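Local coordinates for succinate dehydrogenase subunit A (Mycolicibacterium smegmatis, PDB 7D6V), which probably oxidises succinate to fumarate at its bound FAD and passes the electrons to the iron-sulfur subunit for quinone reduction, at residues A[244-249]-A[548-553]; A[26-31]-A[152-157]; A[68-73]-A[89-94]. All blocks are in the same frame, centred on the assembly; numbering follows the deposited sequence.

Contact 1: residues A[244-249]-A[548-553]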
ATOM      1  N   GLU A 244      22.614 -13.405 -17.527  1.00 19.60           N
ATOM      2  CA  GLU A 244      22.465 -12.561 -18.703  1.00 19.60           C
ATOM      3  C   GLU A 244      21.013 -12.363 -19.108  1.00 19.60           C
ATOM      4  O   GLU A 244      20.749 -11.639 -20.072  1.00 19.60           O
ATOM      5  CB  GLU A 244      23.243 -13.156 -19.879  1.00 19.60           C
ATOM      6  CG  GLU A 244      22.679 -14.465 -20.403  1.00 19.60           C
ATOM      7  CD  GLU A 244      23.205 -15.679 -19.660  1.00 19.60           C
ATOM      8  OE1 GLU A 244      23.322 -15.627 -18.420  1.00 19.60           O
ATOM      9  OE2 GLU A 244      23.501 -16.694 -20.319  1.00 19.60           O
ATOM     10  N   PHE A 245      20.074 -12.982 -18.406  1.00 19.14           N
ATOM     11  CA  PHE A 245      18.661 -12.929 -18.762  1.00 19.14           C
ATOM     12  C   PHE A 245      17.966 -11.969 -17.808  1.00 19.14           C
ATOM     13  O   PHE A 245      17.627 -12.328 -16.679  1.00 19.14           O
ATOM     14  CB  PHE A 245      18.050 -14.322 -18.727  1.00 19.14           C
ATOM     15  CG  PHE A 245      18.515 -15.197 -19.844  1.00 19.14           C
ATOM     16  CD1 PHE A 245      19.391 -16.235 -19.608  1.00 19.14           C
ATOM     17  CD2 PHE A 245      18.090 -14.966 -21.136  1.00 19.14           C
ATOM     18  CE1 PHE A 245      19.829 -17.027 -20.637  1.00 19.14           C
ATOM     19  CE2 PHE A 245      18.522 -15.758 -22.169  1.00 19.14           C
ATOM     20  CZ  PHE A 245      19.391 -16.791 -21.920  1.00 19.14           C
ATOM     21  N   ILE A 246      17.754 -10.745 -18.274  1.00 21.38           N
ATOM     22  CA  ILE A 246      17.116  -9.690 -17.502  1.00 21.38           C
ATOM     23  C   ILE A 246      15.943  -9.169 -18.311  1.00 21.38           C
ATOM     24  O   ILE A 246      16.078  -8.910 -19.511  1.00 21.38           O
ATOM     25  CB  ILE A 246      18.103  -8.556 -17.169  1.00 21.38           C
ATOM     26  CG1 ILE A 246      19.162  -9.048 -16.185  1.00 21.38           C
ATOM     27  CG2 ILE A 246      17.371  -7.353 -16.609  1.00 21.38           C
ATOM     28  CD1 ILE A 246      20.252  -8.052 -15.926  1.00 21.38           C
ATOM     29  N   GLN A 247      14.793  -9.033 -17.664  1.00 22.74           N
ATOM     30  CA  GLN A 247      13.624  -8.481 -18.329  1.00 22.74           C
ATOM     31  C   GLN A 247      13.739  -6.965 -18.390  1.00 22.74           C
ATOM     32  O   GLN A 247      13.943  -6.304 -17.367  1.00 22.74           O
ATOM     33  CB  GLN A 247      12.347  -8.899 -17.610  1.00 22.74           C
ATOM     34  CG  GLN A 247      11.096  -8.665 -18.429  1.00 22.74           C
ATOM     35  CD  GLN A 247       9.980  -9.610 -18.065  1.00 22.74           C
ATOM     36  OE1 GLN A 247      10.003 -10.785 -18.423  1.00 22.74           O
ATOM     37  NE2 GLN A 247       8.999  -9.104 -17.332  1.00 22.74           N
ATOM     38  N   PHE A 248      13.642  -6.423 -19.596  1.00 26.51           N
ATOM     39  CA  PHE A 248      13.574  -4.990 -19.817  1.00 26.51           C
ATOM     40  C   PHE A 248      12.246  -4.666 -20.478  1.00 26.51           C
ATOM     41  O   PHE A 248      11.873  -5.302 -21.469  1.00 26.51           O
ATOM     42  CB  PHE A 248      14.711  -4.501 -20.710  1.00 26.51           C
ATOM     43  CG  PHE A 248      16.074  -4.622 -20.104  1.00 26.51           C
ATOM     44  CD1 PHE A 248      16.883  -5.701 -20.406  1.00 26.51           C
ATOM     45  CD2 PHE A 248      16.565  -3.640 -19.267  1.00 26.51           C
ATOM     46  CE1 PHE A 248      18.142  -5.810 -19.864  1.00 26.51           C
ATOM     47  CE2 PHE A 248      17.826  -3.744 -18.722  1.00 26.51           C
ATOM     48  CZ  PHE A 248      18.615  -4.829 -19.021  1.00 26.51           C
ATOM     49  N   HIS A 249      11.550  -3.709 -19.940  1.00 34.71           N
ATOM     50  CA  HIS A 249      10.415  -3.184 -20.682  1.00 34.71           C
ATOM     51  C   HIS A 249      10.868  -2.011 -21.540  1.00 34.71           C
ATOM     52  O   HIS A 249      11.461  -1.062 -21.016  1.00 34.71           O
ATOM     53  CB  HIS A 249       9.302  -2.747 -19.745  1.00 34.71           C
ATOM     54  CG  HIS A 249       7.996  -2.521 -20.434  1.00 34.71           C
ATOM     55  ND1 HIS A 249       7.345  -3.511 -21.137  1.00 34.71           N
ATOM     56  CD2 HIS A 249       7.220  -1.417 -20.532  1.00 34.71           C
ATOM     57  CE1 HIS A 249       6.225  -3.026 -21.640  1.00 34.71           C
ATOM     58  NE2 HIS A 249       6.124  -1.757 -21.286  1.00 34.71           N
ATOM     59  N   GLU A 548      29.560  -7.504 -12.656  1.00 22.78           N
ATOM     60  CA  GLU A 548      30.587  -8.267 -13.359  1.00 22.78           C
ATOM     61  C   GLU A 548      30.037  -9.598 -13.857  1.00 22.78           C
ATOM     62  O   GLU A 548      30.300 -10.001 -14.999  1.00 22.78           O
ATOM     63  CB  GLU A 548      31.793  -8.492 -12.448  1.00 22.78           C
ATOM     64  CG  GLU A 548      33.056  -8.914 -13.180  1.00 22.78           C
ATOM     65  CD  GLU A 548      34.196  -9.244 -12.235  1.00 22.78           C
ATOM     66  OE1 GLU A 548      35.148  -9.932 -12.662  1.00 22.78           O
ATOM     67  OE2 GLU A 548      34.145  -8.815 -11.062  1.00 22.78           O
ATOM     68  N   CYS A 549      29.261 -10.288 -13.016  1.00 21.79           N
ATOM     69  CA  CYS A 549      28.681 -11.563 -13.431  1.00 21.79           C
ATOM     70  C   CYS A 549      27.762 -11.388 -14.635  1.00 21.79           C
ATOM     71  O   CYS A 549      27.834 -12.152 -15.607  1.00 21.79           O
ATOM     72  CB  CYS A 549      27.920 -12.194 -12.265  1.00 21.79           C
ATOM     73  SG  CYS A 549      28.940 -13.143 -11.134  1.00 21.79           S
ATOM     74  N   VAL A 550      26.892 -10.378 -14.584  1.00 20.83           N
ATOM     75  CA  VAL A 550      25.942 -10.144 -15.670  1.00 20.83           C
ATOM     76  C   VAL A 550      26.680  -9.834 -16.965  1.00 20.83           C
ATOM     77  O   VAL A 550      26.354 -10.372 -18.031  1.00 20.83           O
ATOM     78  CB  VAL A 550      24.967  -9.014 -15.293  1.00 20.83           C
ATOM     79  CG1 VAL A 550      24.148  -8.599 -16.497  1.00 20.83           C
ATOM     80  CG2 VAL A 550      24.056  -9.455 -14.168  1.00 20.83           C
ATOM     81  N   ALA A 551      27.691  -8.964 -16.892  1.00 21.27           N
ATOM     82  CA  ALA A 551      28.422  -8.584 -18.094  1.00 21.27           C
ATOM     83  C   ALA A 551      29.160  -9.771 -18.699  1.00 21.27           C
ATOM     84  O   ALA A 551      29.157  -9.952 -19.923  1.00 21.27           O
ATOM     85  CB  ALA A 551      29.395  -7.451 -17.777  1.00 21.27           C
ATOM     86  N   LYS A 552      29.792 -10.598 -17.864  1.00 22.18           N
ATOM     87  CA  LYS A 552      30.529 -11.736 -18.403  1.00 22.18           C
ATOM     88  C   LYS A 552      29.592 -12.767 -19.024  1.00 22.18           C
ATOM     89  O   LYS A 552      29.889 -13.317 -20.093  1.00 22.18           O
ATOM     90  CB  LYS A 552      31.391 -12.366 -17.313  1.00 22.18           C
ATOM     91  CG  LYS A 552      32.610 -11.541 -16.968  1.00 22.18           C
ATOM     92  CD  LYS A 552      33.609 -12.333 -16.155  1.00 22.18           C
ATOM     93  CE  LYS A 552      34.921 -11.584 -16.041  1.00 22.18           C
ATOM     94  NZ  LYS A 552      35.993 -12.445 -15.484  1.00 22.18           N
ATOM     95  N   ALA A 553      28.450 -13.034 -18.384  1.00 20.96           N
ATOM     96  CA  ALA A 553      27.485 -13.954 -18.977  1.00 20.96           C
ATOM     97  C   ALA A 553      26.963 -13.427 -20.308  1.00 20.96           C
ATOM     98  O   ALA A 553      26.859 -14.180 -21.288  1.00 20.96           O
ATOM     99  CB  ALA A 553      26.333 -14.203 -18.006  1.00 20.96           C
TER

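Contact 2: residues A[26-31]-A[152-157]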
ATOM      1  N   GLU A  26       6.526 -22.347   6.694  1.00 16.45           N
ATOM      2  CA  GLU A  26       6.760 -23.779   6.523  1.00 16.45           C
ATOM      3  C   GLU A  26       7.748 -24.315   7.554  1.00 16.45           C
ATOM      4  O   GLU A  26       7.531 -25.387   8.139  1.00 16.45           O
ATOM      5  CB  GLU A  26       7.257 -24.057   5.106  1.00 16.45           C
ATOM      6  CG  GLU A  26       7.612 -25.504   4.840  1.00 16.45           C
ATOM      7  CD  GLU A  26       6.397 -26.401   4.742  1.00 16.45           C
ATOM      8  OE1 GLU A  26       5.264 -25.880   4.725  1.00 16.45           O
ATOM      9  OE2 GLU A  26       6.578 -27.634   4.679  1.00 16.45           O
ATOM     10  N   ALA A  27       8.838 -23.582   7.793  1.00 16.70           N
ATOM     11  CA  ALA A  27       9.841 -24.032   8.751  1.00 16.70           C
ATOM     12  C   ALA A  27       9.272 -24.083  10.162  1.00 16.70           C
ATOM     13  O   ALA A  27       9.598 -24.991  10.935  1.00 16.70           O
ATOM     14  CB  ALA A  27      11.065 -23.121   8.695  1.00 16.70           C
ATOM     15  N   ARG A  28       8.428 -23.114  10.523  1.00 17.54           N
ATOM     16  CA  ARG A  28       7.774 -23.172  11.825  1.00 17.54           C
ATOM     17  C   ARG A  28       6.822 -24.357  11.909  1.00 17.54           C
ATOM     18  O   ARG A  28       6.716 -25.000  12.959  1.00 17.54           O
ATOM     19  CB  ARG A  28       7.030 -21.870  12.111  1.00 17.54           C
ATOM     20  CG  ARG A  28       6.612 -21.710  13.566  1.00 17.54           C
ATOM     21  CD  ARG A  28       5.162 -22.102  13.763  1.00 17.54           C
ATOM     22  NE  ARG A  28       4.646 -21.721  15.073  1.00 17.54           N
ATOM     23  CZ  ARG A  28       3.473 -22.123  15.551  1.00 17.54           C
ATOM     24  NH1 ARG A  28       2.705 -22.924  14.827  1.00 17.54           N
ATOM     25  NH2 ARG A  28       3.070 -21.730  16.750  1.00 17.54           N
ATOM     26  N   GLU A  29       6.112 -24.656  10.818  1.00 19.20           N
ATOM     27  CA  GLU A  29       5.205 -25.799  10.830  1.00 19.20           C
ATOM     28  C   GLU A  29       5.964 -27.099  11.057  1.00 19.20           C
ATOM     29  O   GLU A  29       5.504 -27.975  11.798  1.00 19.20           O
ATOM     30  CB  GLU A  29       4.411 -25.870   9.527  1.00 19.20           C
ATOM     31  CG  GLU A  29       3.445 -24.717   9.310  1.00 19.20           C
ATOM     32  CD  GLU A  29       2.302 -24.697  10.304  1.00 19.20           C
ATOM     33  OE1 GLU A  29       1.878 -25.782  10.754  1.00 19.20           O
ATOM     34  OE2 GLU A  29       1.826 -23.590  10.631  1.00 19.20           O
ATOM     35  N   ARG A  30       7.130 -27.249  10.425  1.00 19.23           N
ATOM     36  CA  ARG A  30       7.921 -28.452  10.661  1.00 19.23           C
ATOM     37  C   ARG A  30       8.548 -28.474  12.048  1.00 19.23           C
ATOM     38  O   ARG A  30       9.027 -29.525  12.482  1.00 19.23           O
ATOM     39  CB  ARG A  30       9.005 -28.590   9.595  1.00 19.23           C
ATOM     40  CG  ARG A  30       8.468 -28.584   8.178  1.00 19.23           C
ATOM     41  CD  ARG A  30       8.091 -29.983   7.710  1.00 19.23           C
ATOM     42  NE  ARG A  30       6.917 -30.523   8.396  1.00 19.23           N
ATOM     43  CZ  ARG A  30       5.675 -30.067   8.251  1.00 19.23           C
ATOM     44  NH1 ARG A  30       5.420 -29.050   7.441  1.00 19.23           N
ATOM     45  NH2 ARG A  30       4.682 -30.632   8.921  1.00 19.23           N
ATOM     46  N   GLY A  31       8.588 -27.339  12.732  1.00 18.92           N
ATOM     47  CA  GLY A  31       9.029 -27.280  14.110  1.00 18.92           C
ATOM     48  C   GLY A  31      10.478 -26.860  14.180  1.00 18.92           C
ATOM     49  O   GLY A  31      11.378 -27.699  14.122  1.00 18.92           O
ATOM     50  N   GLN A 152       2.763 -16.481  16.017  1.00 15.07           N
ATOM     51  CA  GLN A 152       3.397 -16.101  17.273  1.00 15.07           C
ATOM     52  C   GLN A 152       2.389 -15.799  18.377  1.00 15.07           C
ATOM     53  O   GLN A 152       2.738 -15.908  19.552  1.00 15.07           O
ATOM     54  CB  GLN A 152       4.354 -14.921  17.092  1.00 15.07           C
ATOM     55  CG  GLN A 152       3.905 -13.797  16.215  1.00 15.07           C
ATOM     56  CD  GLN A 152       5.064 -12.906  15.821  1.00 15.07           C
ATOM     57  OE1 GLN A 152       6.225 -13.273  15.990  1.00 15.07           O
ATOM     58  NE2 GLN A 152       4.756 -11.728  15.297  1.00 15.07           N
ATOM     59  N   GLN A 153       1.142 -15.463  18.039  1.00 15.11           N
ATOM     60  CA  GLN A 153       0.097 -15.431  19.062  1.00 15.11           C
ATOM     61  C   GLN A 153      -0.153 -16.821  19.639  1.00 15.11           C
ATOM     62  O   GLN A 153      -0.330 -16.981  20.855  1.00 15.11           O
ATOM     63  CB  GLN A 153      -1.193 -14.853  18.484  1.00 15.11           C
ATOM     64  CG  GLN A 153      -1.197 -13.346  18.362  1.00 15.11           C
ATOM     65  CD  GLN A 153      -2.319 -12.837  17.487  1.00 15.11           C
ATOM     66  OE1 GLN A 153      -2.953 -13.601  16.765  1.00 15.11           O
ATOM     67  NE2 GLN A 153      -2.571 -11.538  17.545  1.00 15.11           N
ATOM     68  N   GLU A 154      -0.171 -17.840  18.777  1.00 16.52           N
ATOM     69  CA  GLU A 154      -0.278 -19.214  19.265  1.00 16.52           C
ATOM     70  C   GLU A 154       0.919 -19.581  20.136  1.00 16.52           C
ATOM     71  O   GLU A 154       0.771 -20.260  21.160  1.00 16.52           O
ATOM     72  CB  GLU A 154      -0.397 -20.190  18.096  1.00 16.52           C
ATOM     73  CG  GLU A 154      -1.538 -19.904  17.144  1.00 16.52           C
ATOM     74  CD  GLU A 154      -1.427 -20.695  15.855  1.00 16.52           C
ATOM     75  OE1 GLU A 154      -1.047 -21.882  15.918  1.00 16.52           O
ATOM     76  OE2 GLU A 154      -1.712 -20.129  14.779  1.00 16.52           O
ATOM     77  N   ASP A 155       2.115 -19.151  19.732  1.00 17.33           N
ATOM     78  CA  ASP A 155       3.305 -19.391  20.545  1.00 17.33           C
ATOM     79  C   ASP A 155       3.194 -18.706  21.899  1.00 17.33           C
ATOM     80  O   ASP A 155       3.622 -19.255  22.917  1.00 17.33           O
ATOM     81  CB  ASP A 155       4.555 -18.912  19.809  1.00 17.33           C
ATOM     82  CG  ASP A 155       4.902 -19.781  18.623  1.00 17.33           C
ATOM     83  OD1 ASP A 155       4.534 -20.972  18.629  1.00 17.33           O
ATOM     84  OD2 ASP A 155       5.545 -19.272  17.682  1.00 17.33           O
ATOM     85  N   LYS A 156       2.641 -17.496  21.928  1.00 16.92           N
ATOM     86  CA  LYS A 156       2.422 -16.805  23.193  1.00 16.92           C
ATOM     87  C   LYS A 156       1.476 -17.589  24.090  1.00 16.92           C
ATOM     88  O   LYS A 156       1.729 -17.751  25.288  1.00 16.92           O
ATOM     89  CB  LYS A 156       1.873 -15.406  22.934  1.00 16.92           C
ATOM     90  CG  LYS A 156       1.420 -14.676  24.179  1.00 16.92           C
ATOM     91  CD  LYS A 156       2.595 -14.248  25.028  1.00 16.92           C
ATOM     92  CE  LYS A 156       2.198 -13.138  25.978  1.00 16.92           C
ATOM     93  NZ  LYS A 156       3.365 -12.638  26.746  1.00 16.92           N
ATOM     94  N   ARG A 157       0.370 -18.077  23.527  1.00 18.33           N
ATOM     95  CA  ARG A 157      -0.588 -18.817  24.343  1.00 18.33           C
ATOM     96  C   ARG A 157      -0.007 -20.128  24.858  1.00 18.33           C
ATOM     97  O   ARG A 157      -0.282 -20.523  25.995  1.00 18.33           O
ATOM     98  CB  ARG A 157      -1.880 -19.074  23.571  1.00 18.33           C
ATOM     99  CG  ARG A 157      -2.728 -17.837  23.363  1.00 18.33           C
ATOM    100  CD  ARG A 157      -4.083 -18.194  22.783  1.00 18.33           C
ATOM    101  NE  ARG A 157      -3.986 -18.731  21.431  1.00 18.33           N
ATOM    102  CZ  ARG A 157      -4.003 -17.983  20.333  1.00 18.33           C
ATOM    103  NH1 ARG A 157      -4.119 -16.667  20.428  1.00 18.33           N
ATOM    104  NH2 ARG A 157      -3.911 -18.554  19.141  1.00 18.33           N
TER

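Contact 3: residues A[68-73]-A[89-94]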
ATOM      1  N   GLN A  68      -0.795 -29.431 -16.938  1.00 13.42           N
ATOM      2  CA  GLN A  68      -0.071 -29.662 -18.184  1.00 13.42           C
ATOM      3  C   GLN A  68      -0.094 -28.428 -19.078  1.00 13.42           C
ATOM      4  O   GLN A  68       0.925 -28.067 -19.677  1.00 13.42           O
ATOM      5  CB  GLN A  68      -0.669 -30.861 -18.915  1.00 13.42           C
ATOM      6  CG  GLN A  68      -0.345 -32.200 -18.285  1.00 13.42           C
ATOM      7  CD  GLN A  68      -1.439 -32.694 -17.362  1.00 13.42           C
ATOM      8  OE1 GLN A  68      -2.254 -31.916 -16.870  1.00 13.42           O
ATOM      9  NE2 GLN A  68      -1.462 -33.996 -17.121  1.00 13.42           N
ATOM     10  N   VAL A  69      -1.251 -27.771 -19.182  1.00 13.52           N
ATOM     11  CA  VAL A  69      -1.360 -26.569 -20.003  1.00 13.52           C
ATOM     12  C   VAL A  69      -0.495 -25.452 -19.433  1.00 13.52           C
ATOM     13  O   VAL A  69       0.217 -24.761 -20.170  1.00 13.52           O
ATOM     14  CB  VAL A  69      -2.834 -26.142 -20.125  1.00 13.52           C
ATOM     15  CG1 VAL A  69      -2.955 -24.865 -20.933  1.00 13.52           C
ATOM     16  CG2 VAL A  69      -3.651 -27.249 -20.756  1.00 13.52           C
ATOM     17  N   HIS A  70      -0.544 -25.261 -18.114  1.00 13.45           N
ATOM     18  CA  HIS A  70       0.285 -24.247 -17.471  1.00 13.45           C
ATOM     19  C   HIS A  70       1.767 -24.559 -17.642  1.00 13.45           C
ATOM     20  O   HIS A  70       2.580 -23.656 -17.866  1.00 13.45           O
ATOM     21  CB  HIS A  70      -0.086 -24.149 -15.993  1.00 13.45           C
ATOM     22  CG  HIS A  70       0.468 -22.944 -15.299  1.00 13.45           C
ATOM     23  ND1 HIS A  70       0.134 -22.617 -14.004  1.00 13.45           N
ATOM     24  CD2 HIS A  70       1.327 -21.987 -15.718  1.00 13.45           C
ATOM     25  CE1 HIS A  70       0.764 -21.512 -13.655  1.00 13.45           C
ATOM     26  NE2 HIS A  70       1.495 -21.108 -14.677  1.00 13.45           N
ATOM     27  N   PHE A  71       2.137 -25.837 -17.539  1.00 15.02           N
ATOM     28  CA  PHE A  71       3.525 -26.236 -17.736  1.00 15.02           C
ATOM     29  C   PHE A  71       3.993 -25.927 -19.152  1.00 15.02           C
ATOM     30  O   PHE A  71       5.094 -25.400 -19.350  1.00 15.02           O
ATOM     31  CB  PHE A  71       3.676 -27.725 -17.424  1.00 15.02           C
ATOM     32  CG  PHE A  71       4.998 -28.307 -17.833  1.00 15.02           C
ATOM     33  CD1 PHE A  71       6.153 -27.993 -17.140  1.00 15.02           C
ATOM     34  CD2 PHE A  71       5.083 -29.176 -18.903  1.00 15.02           C
ATOM     35  CE1 PHE A  71       7.361 -28.530 -17.511  1.00 15.02           C
ATOM     36  CE2 PHE A  71       6.290 -29.713 -19.278  1.00 15.02           C
ATOM     37  CZ  PHE A  71       7.431 -29.391 -18.578  1.00 15.02           C
ATOM     38  N   GLY A  72       3.169 -26.246 -20.151  1.00 15.45           N
ATOM     39  CA  GLY A  72       3.527 -25.923 -21.521  1.00 15.45           C
ATOM     40  C   GLY A  72       3.630 -24.429 -21.759  1.00 15.45           C
ATOM     41  O   GLY A  72       4.514 -23.964 -22.483  1.00 15.45           O
ATOM     42  N   ASP A  73       2.730 -23.656 -21.149  1.00 14.89           N
ATOM     43  CA  ASP A  73       2.790 -22.205 -21.275  1.00 14.89           C
ATOM     44  C   ASP A  73       4.071 -21.651 -20.670  1.00 14.89           C
ATOM     45  O   ASP A  73       4.701 -20.755 -21.242  1.00 14.89           O
ATOM     46  CB  ASP A  73       1.571 -21.571 -20.612  1.00 14.89           C
ATOM     47  CG  ASP A  73       0.304 -21.786 -21.401  1.00 14.89           C
ATOM     48  OD1 ASP A  73       0.378 -22.360 -22.504  1.00 14.89           O
ATOM     49  OD2 ASP A  73      -0.769 -21.382 -20.923  1.00 14.89           O
ATOM     50  N   LEU A  89       6.825 -28.603 -11.279  1.00 15.28           N
ATOM     51  CA  LEU A  89       6.476 -28.618  -9.869  1.00 15.28           C
ATOM     52  C   LEU A  89       5.670 -27.378  -9.500  1.00 15.28           C
ATOM     53  O   LEU A  89       4.682 -27.466  -8.761  1.00 15.28           O
ATOM     54  CB  LEU A  89       7.768 -28.727  -9.066  1.00 15.28           C
ATOM     55  CG  LEU A  89       7.827 -29.117  -7.603  1.00 15.28           C
ATOM     56  CD1 LEU A  89       7.314 -30.528  -7.465  1.00 15.28           C
ATOM     57  CD2 LEU A  89       9.273 -29.049  -7.172  1.00 15.28           C
ATOM     58  N   HIS A  90       6.054 -26.222 -10.047  1.00 14.84           N
ATOM     59  CA  HIS A  90       5.277 -25.002  -9.858  1.00 14.84           C
ATOM     60  C   HIS A  90       3.891 -25.125 -10.473  1.00 14.84           C
ATOM     61  O   HIS A  90       2.906 -24.659  -9.893  1.00 14.84           O
ATOM     62  CB  HIS A  90       6.024 -23.817 -10.463  1.00 14.84           C
ATOM     63  CG  HIS A  90       5.202 -22.573 -10.583  1.00 14.84           C
ATOM     64  ND1 HIS A  90       4.473 -22.270 -11.713  1.00 14.84           N
ATOM     65  CD2 HIS A  90       5.021 -21.537  -9.732  1.00 14.84           C
ATOM     66  CE1 HIS A  90       3.864 -21.110 -11.545  1.00 14.84           C
ATOM     67  NE2 HIS A  90       4.180 -20.644 -10.351  1.00 14.84           N
ATOM     68  N   ALA A  91       3.797 -25.738 -11.654  1.00 14.64           N
ATOM     69  CA  ALA A  91       2.500 -25.888 -12.300  1.00 14.64           C
ATOM     70  C   ALA A  91       1.564 -26.750 -11.469  1.00 14.64           C
ATOM     71  O   ALA A  91       0.385 -26.415 -11.303  1.00 14.64           O
ATOM     72  CB  ALA A  91       2.673 -26.481 -13.697  1.00 14.64           C
ATOM     73  N   GLN A  92       2.063 -27.858 -10.927  1.00 14.84           N
ATOM     74  CA  GLN A  92       1.172 -28.761 -10.214  1.00 14.84           C
ATOM     75  C   GLN A  92       1.034 -28.446  -8.729  1.00 14.84           C
ATOM     76  O   GLN A  92       0.216 -29.082  -8.059  1.00 14.84           O
ATOM     77  CB  GLN A  92       1.616 -30.217 -10.394  1.00 14.84           C
ATOM     78  CG  GLN A  92       3.011 -30.534  -9.937  1.00 14.84           C
ATOM     79  CD  GLN A  92       3.535 -31.811 -10.557  1.00 14.84           C
ATOM     80  OE1 GLN A  92       2.889 -32.403 -11.419  1.00 14.84           O
ATOM     81  NE2 GLN A  92       4.709 -32.247 -10.117  1.00 14.84           N
ATOM     82  N   GLU A  93       1.782 -27.480  -8.195  1.00 14.78           N
ATOM     83  CA  GLU A  93       1.632 -27.101  -6.796  1.00 14.78           C
ATOM     84  C   GLU A  93       1.108 -25.686  -6.595  1.00 14.78           C
ATOM     85  O   GLU A  93       0.906 -25.278  -5.448  1.00 14.78           O
ATOM     86  CB  GLU A  93       2.964 -27.261  -6.061  1.00 14.78           C
ATOM     87  CG  GLU A  93       3.477 -28.685  -6.020  1.00 14.78           C
ATOM     88  CD  GLU A  93       4.739 -28.815  -5.206  1.00 14.78           C
ATOM     89  OE1 GLU A  93       5.261 -27.778  -4.752  1.00 14.78           O
ATOM     90  OE2 GLU A  93       5.211 -29.954  -5.016  1.00 14.78           O
ATOM     91  N   ALA A  94       0.884 -24.927  -7.662  1.00 14.35           N
ATOM     92  CA  ALA A  94       0.445 -23.541  -7.539  1.00 14.35           C
ATOM     93  C   ALA A  94      -0.967 -23.387  -6.972  1.00 14.35           C
ATOM     94  O   ALA A  94      -1.173 -22.522  -6.113  1.00 14.35           O
ATOM     95  CB  ALA A  94       0.542 -22.827  -8.890  1.00 14.35           C
TER

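Contact 1: residues A[244-249]-A[548-553]
Where the chain turns at E244 into strand 246-253, its backbone comes closest to helix 548-553: E244 CA lies 5.2 Å from V550 CA, and beyond I246 the strand leaves the helix. A553 turns its methyl toward this bend. The E244 side chain folds over it: CB already lies 3.8 Å from A553 CB, and two bends, CG tucked between backbone N and carbonyl carbon (chi1 68°) and a second at chi2 (-87°), then carry OE1 to 3.4 Å from A553 CB. E244 CG also rests on one face of the F245 ring, 3.8 Å above its plane and toward the rim. The buried carboxylate spends its charge elsewhere, OE2 forming a salt bridge to R557, just beyond helix 532-556. The strand carries the QFHP sequence of the fumarate reductase/succinate dehydrogenase flavoproteins and pairs antiparallel with strand 383-395; the contact joins this strand of the FAD-binding region to helix 532-556 of the C-terminal flavoprotein region. One turn back from A553, V550 meets I246 at about a right angle, CG1 standing 4.0 Å from I246 CD1. On its other branch, I246 CG2 covers one face of the F248 ring, 3.6 Å above the plane and off centre.

Contact 2: residues A[26-31]-A[152-157]
D155 OD1 receives NH2 of R28 in a salt bridge modelled at 2.5 Å, a length too short to be taken literally at this resolution. The N-H...OD1 angle is 146°, a bent approach, and the aspartate lies at the edge of the guanidinium, its CG in the guanidinium plane. The two flat groups are turned 40° against each other, and NE stands 3.6 Å from OD1 and 3.7 Å from OD2, so the pair meets through NH2 alone and not as a two-pronged fork. R28 and D155 reach out from opposite directions. The backbones stay well apart, R28 CA lying 9.9 Å from Q152 CA at their nearest, and the arginine spans that gap: CG is anti to its N (chi1 -166°), the chain bends at chi2, and the rest runs straight to the guanidinium. Helix 18-30 begins within what is probably the GxGxxG turn of the Rossmann-type FAD-binding fold, between parallel strands 11-14 and 34-37; helix 136-159 precedes strand 166-169 at the rim of the same sheet. R28 thus bridges two helices of the dinucleotide-binding domain near the end of the first, which G31 closes with a positive phi. E154 flanks the guanidinium obliquely, its CB 4.0 Å from R28 NH2, while its extended side chain keeps OE1 4.0 Å from R28 NH1, near enough for attraction between opposite charges but beyond a salt bridge. R28 also packs on L151, and D155 touches R165. On another side of helix 136-159, Q153 hydrogen-bonds through NE2 to I115 O and through OE1 to S117 OG, both of the iron-sulfur subunit.

Contact 3: residues A[68-73]-A[89-94]
Apolar packing centres on the methyl of A91, which points into helix 68-73 and lies 4.1 Å from F71 CB and 4.3 Å from H70 CB; its approach to F71 N, 3.9 Å from A91 CB, is van der Waals packing on the backbone. F71 leans further along the partner helix on A87 and E88. With so small a residue in the interface the helices come close, their local axes 8.5 Å apart at 142°: a near-antiparallel packing of two helices consecutive in the chain, within the FAD-binding region. The aromatic part is a pair of histidines. CG anti to N in both (chi1 -167° in H70) directs the imidazoles to one side of A91, where H70 CE1 and H90 CE1 come within 3.8 Å, the ring centroids 5.4 Å apart and the planes inclined at 77°. H70 NE2 lies in the plane of the H90 ring at its edge. The H90 side chain is about 9 Å from FAD. Polar bonds run to a third helix: H70 NE2 hydrogen-bonds to N427 OD1 and H90 NE2 to S430 OG, which would hold both imidazoles in their rotation. H90 also touches F435, and E93 touches V434, so helices 67-76 and 84-102 both pack against helix 427-448.

In the fold
From the N terminus the chain runs through helix 18-30, then helices 67-76 and 84-102, whose pairing in contact 3 closes a short loop. Only afterwards does helix 136-159 return to helix 18-30 and complete contact 2, so contact 3 lies within that larger loop; the nearest atoms of contacts 2 and 3 are about 10 Å apart. Contact 1 follows in series: it opens at strand 246-253 and closes with helix 532-556, almost 300 residues on. Contacts 2 and 3 tie together helices within the FAD-binding region, contact 2 toward the iron-sulfur subunit, whereas contact 1 joins that region to the C-terminal part. The centres of contacts 1 and 2 are 39 Å apart.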